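Local coordinates for protein phosphoserine phosphatase (Homo sapiens, PDB 6HYY) that catalyses the magnesium-dependent hydrolysis of phosphoserine to serine and phosphate, as a member of the haloacid dehalogenase-like hydrolases, at residues G152-K164 and M172-A186. Numbering follows the deposited sequence.
With MG (magnesium ion), chain D; SER (serine), chain E; PO4 (phosphate ion), chain C.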
loop_
_atom_site.group_PDB
_atom_site.type_symbol
_atom_site.label_atom_id
_atom_site.label_comp_id
_atom_site.label_asym_id
_atom_site.label_seq_id
_atom_site.Cartn_x
_atom_site.Cartn_y
_atom_site.Cartn_z
ATOM N N GLY A 152 2.798 -13.007 -0.337
ATOM C CA GLY A 152 1.472 -13.222 0.194
ATOM C C GLY A 152 1.150 -12.419 1.428
ATOM O O GLY A 152 0.143 -12.699 2.085
ATOM N N GLY A 153 1.977 -11.430 1.771
ATOM C CA GLY A 153 1.798 -10.729 3.031
ATOM C C GLY A 153 0.497 -9.960 3.138
ATOM O O GLY A 153 -0.051 -9.818 4.234
ATOM N N LYS A 154 -0.014 -9.436 2.021
ATOM C CA LYS A 154 -1.255 -8.670 2.098
ATOM C C LYS A 154 -2.417 -9.559 2.516
ATOM O O LYS A 154 -3.264 -9.148 3.317
ATOM C CB LYS A 154 -1.543 -7.992 0.759
ATOM C CG LYS A 154 -0.623 -6.799 0.525
ATOM C CD LYS A 154 -0.799 -6.213 -0.853
ATOM C CE LYS A 154 0.119 -5.018 -1.034
ATOM N NZ LYS A 154 0.349 -4.715 -2.485
ATOM N N GLY A 155 -2.459 -10.789 1.999
ATOM C CA GLY A 155 -3.503 -11.708 2.416
ATOM C C GLY A 155 -3.363 -12.095 3.871
ATOM O O GLY A 155 -4.364 -12.244 4.588
ATOM N N LYS A 156 -2.117 -12.229 4.342
ATOM C CA LYS A 156 -1.897 -12.529 5.754
ATOM C C LYS A 156 -2.407 -11.400 6.644
ATOM O O LYS A 156 -2.972 -11.649 7.715
ATOM C CB LYS A 156 -0.416 -12.790 6.015
ATOM C CG LYS A 156 0.142 -13.998 5.282
ATOM C CD LYS A 156 1.582 -14.270 5.701
ATOM C CE LYS A 156 2.194 -15.399 4.876
ATOM N NZ LYS A 156 3.023 -14.889 3.739
ATOM N N VAL A 157 -2.195 -10.151 6.226
ATOM C CA VAL A 157 -2.717 -9.020 6.990
ATOM C C VAL A 157 -4.236 -9.095 7.067
ATOM O O VAL A 157 -4.832 -8.919 8.133
ATOM C CB VAL A 157 -2.248 -7.687 6.373
ATOM C CG1 VAL A 157 -2.997 -6.514 7.028
ATOM C CG2 VAL A 157 -0.749 -7.531 6.552
ATOM N N ILE A 158 -4.886 -9.347 5.934
ATOM C CA ILE A 158 -6.343 -9.366 5.914
ATOM C C ILE A 158 -6.865 -10.499 6.788
ATOM O O ILE A 158 -7.860 -10.333 7.503
ATOM C CB ILE A 158 -6.859 -9.446 4.464
ATOM C CG1 ILE A 158 -6.519 -8.114 3.770
ATOM C CG2 ILE A 158 -8.386 -9.728 4.421
ATOM C CD1 ILE A 158 -6.941 -8.034 2.333
ATOM N N LYS A 159 -6.181 -11.656 6.768
ATOM C CA LYS A 159 -6.556 -12.744 7.670
ATOM C C LYS A 159 -6.442 -12.316 9.125
ATOM O O LYS A 159 -7.339 -12.604 9.931
ATOM C CB LYS A 159 -5.691 -13.979 7.397
ATOM C CG LYS A 159 -5.945 -15.139 8.353
ATOM C CD LYS A 159 -5.208 -16.392 7.871
ATOM C CE LYS A 159 -5.641 -17.621 8.666
ATOM N NZ LYS A 159 -4.970 -18.869 8.207
ATOM N N LEU A 160 -5.355 -11.627 9.487
ATOM C CA LEU A 160 -5.225 -11.130 10.854
ATOM C C LEU A 160 -6.372 -10.194 11.210
ATOM O O LEU A 160 -6.911 -10.262 12.319
ATOM C CB LEU A 160 -3.885 -10.419 11.042
ATOM C CG LEU A 160 -2.591 -11.236 11.019
ATOM C CD1 LEU A 160 -1.388 -10.303 11.085
ATOM C CD2 LEU A 160 -2.558 -12.236 12.164
ATOM N N LEU A 161 -6.771 -9.319 10.281
ATOM C CA LEU A 161 -7.852 -8.374 10.570
ATOM C C LEU A 161 -9.186 -9.094 10.736
ATOM O O LEU A 161 -9.995 -8.727 11.597
ATOM C CB LEU A 161 -7.946 -7.333 9.455
ATOM C CG LEU A 161 -6.779 -6.368 9.382
ATOM C CD1 LEU A 161 -6.963 -5.512 8.126
ATOM C CD2 LEU A 161 -6.676 -5.497 10.639
ATOM N N LYS A 162 -9.430 -10.112 9.907
ATOM C CA LYS A 162 -10.631 -10.920 10.060
ATOM C C LYS A 162 -10.653 -11.592 11.419
ATOM O O LYS A 162 -11.692 -11.613 12.081
ATOM C CB LYS A 162 -10.701 -11.961 8.943
ATOM C CG LYS A 162 -11.101 -11.372 7.607
ATOM C CD LYS A 162 -11.033 -12.395 6.485
ATOM C CE LYS A 162 -12.118 -13.453 6.623
ATOM N NZ LYS A 162 -13.451 -12.852 6.893
ATOM N N GLU A 163 -9.508 -12.115 11.872
ATOM C CA GLU A 163 -9.516 -12.817 13.154
ATOM C C GLU A 163 -9.637 -11.847 14.321
ATOM O O GLU A 163 -10.206 -12.189 15.365
ATOM C CB GLU A 163 -8.261 -13.672 13.282
ATOM C CG GLU A 163 -8.349 -14.939 12.445
ATOM C CD GLU A 163 -6.995 -15.510 12.073
ATOM O OE1 GLU A 163 -6.951 -16.440 11.235
ATOM O OE2 GLU A 163 -5.972 -15.031 12.613
ATOM N N LYS A 164 -9.127 -10.627 14.171
ATOM C CA LYS A 164 -9.139 -9.708 15.302
ATOM C C LYS A 164 -10.473 -8.980 15.435
ATOM O O LYS A 164 -10.956 -8.766 16.555
ATOM C CB LYS A 164 -7.996 -8.694 15.144
ATOM C CG LYS A 164 -7.896 -7.696 16.290
ATOM C CD LYS A 164 -6.498 -7.080 16.327
ATOM C CE LYS A 164 -6.379 -6.026 17.411
ATOM N NZ LYS A 164 -4.988 -5.493 17.485
ATOM N N MET A 172 -10.365 -5.251 -0.739
ATOM C CA MET A 172 -8.986 -4.858 -1.036
ATOM C C MET A 172 -8.966 -3.993 -2.295
ATOM O O MET A 172 -9.630 -4.334 -3.273
ATOM C CB MET A 172 -8.113 -6.091 -1.259
ATOM C CG MET A 172 -6.687 -5.770 -1.664
ATOM S SD MET A 172 -5.691 -5.336 -0.223
ATOM C CE MET A 172 -4.428 -4.257 -0.919
ATOM N N ILE A 173 -8.240 -2.871 -2.253
ATOM C CA ILE A 173 -8.119 -1.954 -3.393
ATOM C C ILE A 173 -6.651 -1.752 -3.699
ATOM O O ILE A 173 -5.888 -1.341 -2.822
ATOM C CB ILE A 173 -8.797 -0.605 -3.110
ATOM C CG1 ILE A 173 -10.287 -0.824 -2.811
ATOM C CG2 ILE A 173 -8.574 0.357 -4.313
ATOM C CD1 ILE A 173 -11.121 0.452 -2.654
ATOM N N GLY A 174 -6.258 -2.033 -4.942
ATOM C CA GLY A 174 -4.855 -1.860 -5.296
ATOM C C GLY A 174 -4.635 -2.026 -6.783
ATOM O O GLY A 174 -5.541 -2.399 -7.537
ATOM N N ASP A 175 -3.411 -1.708 -7.198
ATOM C CA ASP A 175 -3.081 -1.659 -8.615
ATOM C C ASP A 175 -2.465 -2.935 -9.158
ATOM O O ASP A 175 -2.461 -3.120 -10.380
ATOM C CB ASP A 175 -2.107 -0.504 -8.888
ATOM C CG ASP A 175 -0.749 -0.730 -8.253
ATOM O OD1 ASP A 175 -0.693 -0.884 -7.024
ATOM O OD2 ASP A 175 0.279 -0.757 -8.978
ATOM N N GLY A 176 -1.960 -3.826 -8.300
ATOM C CA GLY A 176 -1.064 -4.876 -8.728
ATOM C C GLY A 176 -1.619 -6.276 -8.517
ATOM O O GLY A 176 -2.635 -6.482 -7.851
ATOM N N ALA A 177 -0.912 -7.249 -9.096
ATOM C CA ALA A 177 -1.352 -8.634 -8.964
ATOM C C ALA A 177 -1.326 -9.107 -7.513
ATOM O O ALA A 177 -2.197 -9.894 -7.108
ATOM C CB ALA A 177 -0.491 -9.536 -9.853
ATOM N N THR A 178 -0.369 -8.629 -6.707
ATOM C CA THR A 178 -0.350 -9.024 -5.299
ATOM C C THR A 178 -1.582 -8.522 -4.557
ATOM O O THR A 178 -2.018 -9.155 -3.592
ATOM C CB THR A 178 0.922 -8.545 -4.601
ATOM O OG1 THR A 178 0.947 -7.109 -4.530
ATOM C CG2 THR A 178 2.151 -9.060 -5.335
ATOM N N ASP A 179 -2.166 -7.408 -4.994
ATOM C CA ASP A 179 -3.427 -6.950 -4.415
ATOM C C ASP A 179 -4.585 -7.841 -4.847
ATOM O O ASP A 179 -5.424 -8.244 -4.025
ATOM C CB ASP A 179 -3.665 -5.492 -4.827
ATOM C CG ASP A 179 -2.494 -4.628 -4.497
ATOM O OD1 ASP A 179 -2.158 -4.546 -3.308
ATOM O OD2 ASP A 179 -1.882 -4.038 -5.419
ATOM N N MET A 180 -4.651 -8.154 -6.143
ATOM C CA MET A 180 -5.685 -9.048 -6.645
ATOM C C MET A 180 -5.631 -10.396 -5.940
ATOM O O MET A 180 -6.673 -10.986 -5.635
ATOM C CB MET A 180 -5.530 -9.225 -8.156
ATOM C CG MET A 180 -6.740 -9.812 -8.836
ATOM S SD MET A 180 -6.551 -9.615 -10.632
ATOM C CE MET A 180 -4.952 -10.368 -10.860
ATOM N N GLU A 181 -4.429 -10.886 -5.651
ATOM C CA GLU A 181 -4.254 -12.186 -5.011
ATOM C C GLU A 181 -4.544 -12.165 -3.515
ATOM O O GLU A 181 -4.494 -13.222 -2.882
ATOM C CB GLU A 181 -2.837 -12.700 -5.276
ATOM C CG GLU A 181 -2.622 -13.070 -6.741
ATOM C CD GLU A 181 -1.174 -13.370 -7.087
ATOM O OE1 GLU A 181 -0.322 -13.375 -6.171
ATOM O OE2 GLU A 181 -0.892 -13.575 -8.291
ATOM N N ALA A 182 -4.863 -11.008 -2.938
ATOM C CA ALA A 182 -5.295 -10.916 -1.550
ATOM C C ALA A 182 -6.792 -11.129 -1.399
ATOM O O ALA A 182 -7.305 -11.043 -0.274
ATOM C CB ALA A 182 -4.904 -9.558 -0.959
ATOM N N CYS A 183 -7.497 -11.372 -2.503
ATOM C CA CYS A 183 -8.906 -11.766 -2.495
ATOM C C CYS A 183 -9.002 -13.148 -3.128
ATOM O O CYS A 183 -8.907 -13.270 -4.363
ATOM C CB CYS A 183 -9.752 -10.760 -3.269
ATOM S SG CYS A 183 -11.477 -11.197 -3.469
ATOM N N PRO A 184 -9.154 -14.225 -2.334
ATOM C CA PRO A 184 -9.275 -14.274 -0.875
ATOM C C PRO A 184 -7.947 -14.042 -0.158
ATOM O O PRO A 184 -6.902 -14.191 -0.800
ATOM C CB PRO A 184 -9.785 -15.707 -0.630
ATOM C CG PRO A 184 -9.159 -16.468 -1.724
ATOM C CD PRO A 184 -9.112 -15.575 -2.924
ATOM N N PRO A 185 -7.970 -13.756 1.157
ATOM C CA PRO A 185 -9.127 -13.766 2.064
ATOM C C PRO A 185 -10.028 -12.532 2.046
ATOM O O PRO A 185 -11.071 -12.551 2.710
ATOM C CB PRO A 185 -8.476 -13.909 3.443
ATOM C CG PRO A 185 -7.146 -13.253 3.278
ATOM C CD PRO A 185 -6.702 -13.589 1.893
ATOM N N ALA A 186 -9.652 -11.461 1.341
ATOM C CA ALA A 186 -10.594 -10.359 1.245
ATOM C C ALA A 186 -11.864 -10.846 0.546
ATOM O O ALA A 186 -11.849 -11.836 -0.191
ATOM C CB ALA A 186 -9.986 -9.176 0.483
HETATM MG MG MG D . 0.960 -1.162 -5.489
HETATM N N SER E . 5.342 -1.747 -2.087
HETATM C CA SER E . 4.036 -2.013 -1.495
HETATM C C SER E . 3.618 -3.450 -1.778
HETATM O O SER E . 2.512 -3.660 -2.264
HETATM C CB SER E . 2.983 -1.076 -2.047
HETATM O OG SER E . 1.958 -0.775 -1.129
HETATM O OXT SER E . 4.356 -4.419 -1.570
HETATM P P PO4 C . 2.729 -5.903 -7.413
HETATM O O1 PO4 C . 3.082 -4.666 -6.629
HETATM O O2 PO4 C . 1.328 -6.335 -7.084
HETATM O O3 PO4 C . 2.856 -5.615 -8.891
HETATM O O4 PO4 C . 3.706 -7.010 -7.084
HETATM O O HOH W 1 2.347 -0.970 -7.242
HETATM O O HOH W 2 0.724 -3.377 -5.586
HETATM O O HOH W 3 2.693 -1.905 -4.718
#
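Gly155 and Ala182 bring the two backbones closest, their CA atoms 4.4 Å apart, where the first turns of helix 153-164 meet the turn that follows helix 177-180. The ring of Pro185, after a cis peptide bond, lies over the glycine, CG 3.2 Å from Gly155 O. One turn on, Ile158 uses both branches: CG2 lies against Pro185, while CD1 reaches Ala186 CB at 3.7 Å and Met172 SD at 3.9 Å. Lys154, one turn earlier, reaches the same way but further, to the active site. Extended beyond CG, it crosses the Met172 side chain at about a right angle. NZ approaches Asp179 OD1 from above the carboxylate plane, a 2.6 Å salt bridge, with a longer hydrogen bond to Thr178 OG1; its 2.4 Å to O of the bound serine is doubtfully short. Asp179 OD2 accepts Gly176 N with its anti lone pair and a bond from a magnesium-bound water, a second-shell role beside metal ligand Asp175. Such a helix lysine and post-strand aspartates are characteristic of haloacid dehalogenase active sites. Asp16 on strand 12-16 gives Lys154 a second salt bridge, Ile104 of strand 100-105 packs on Lys154 and Ile158, and strand 170-174 runs between strands 12-16 and 188-192.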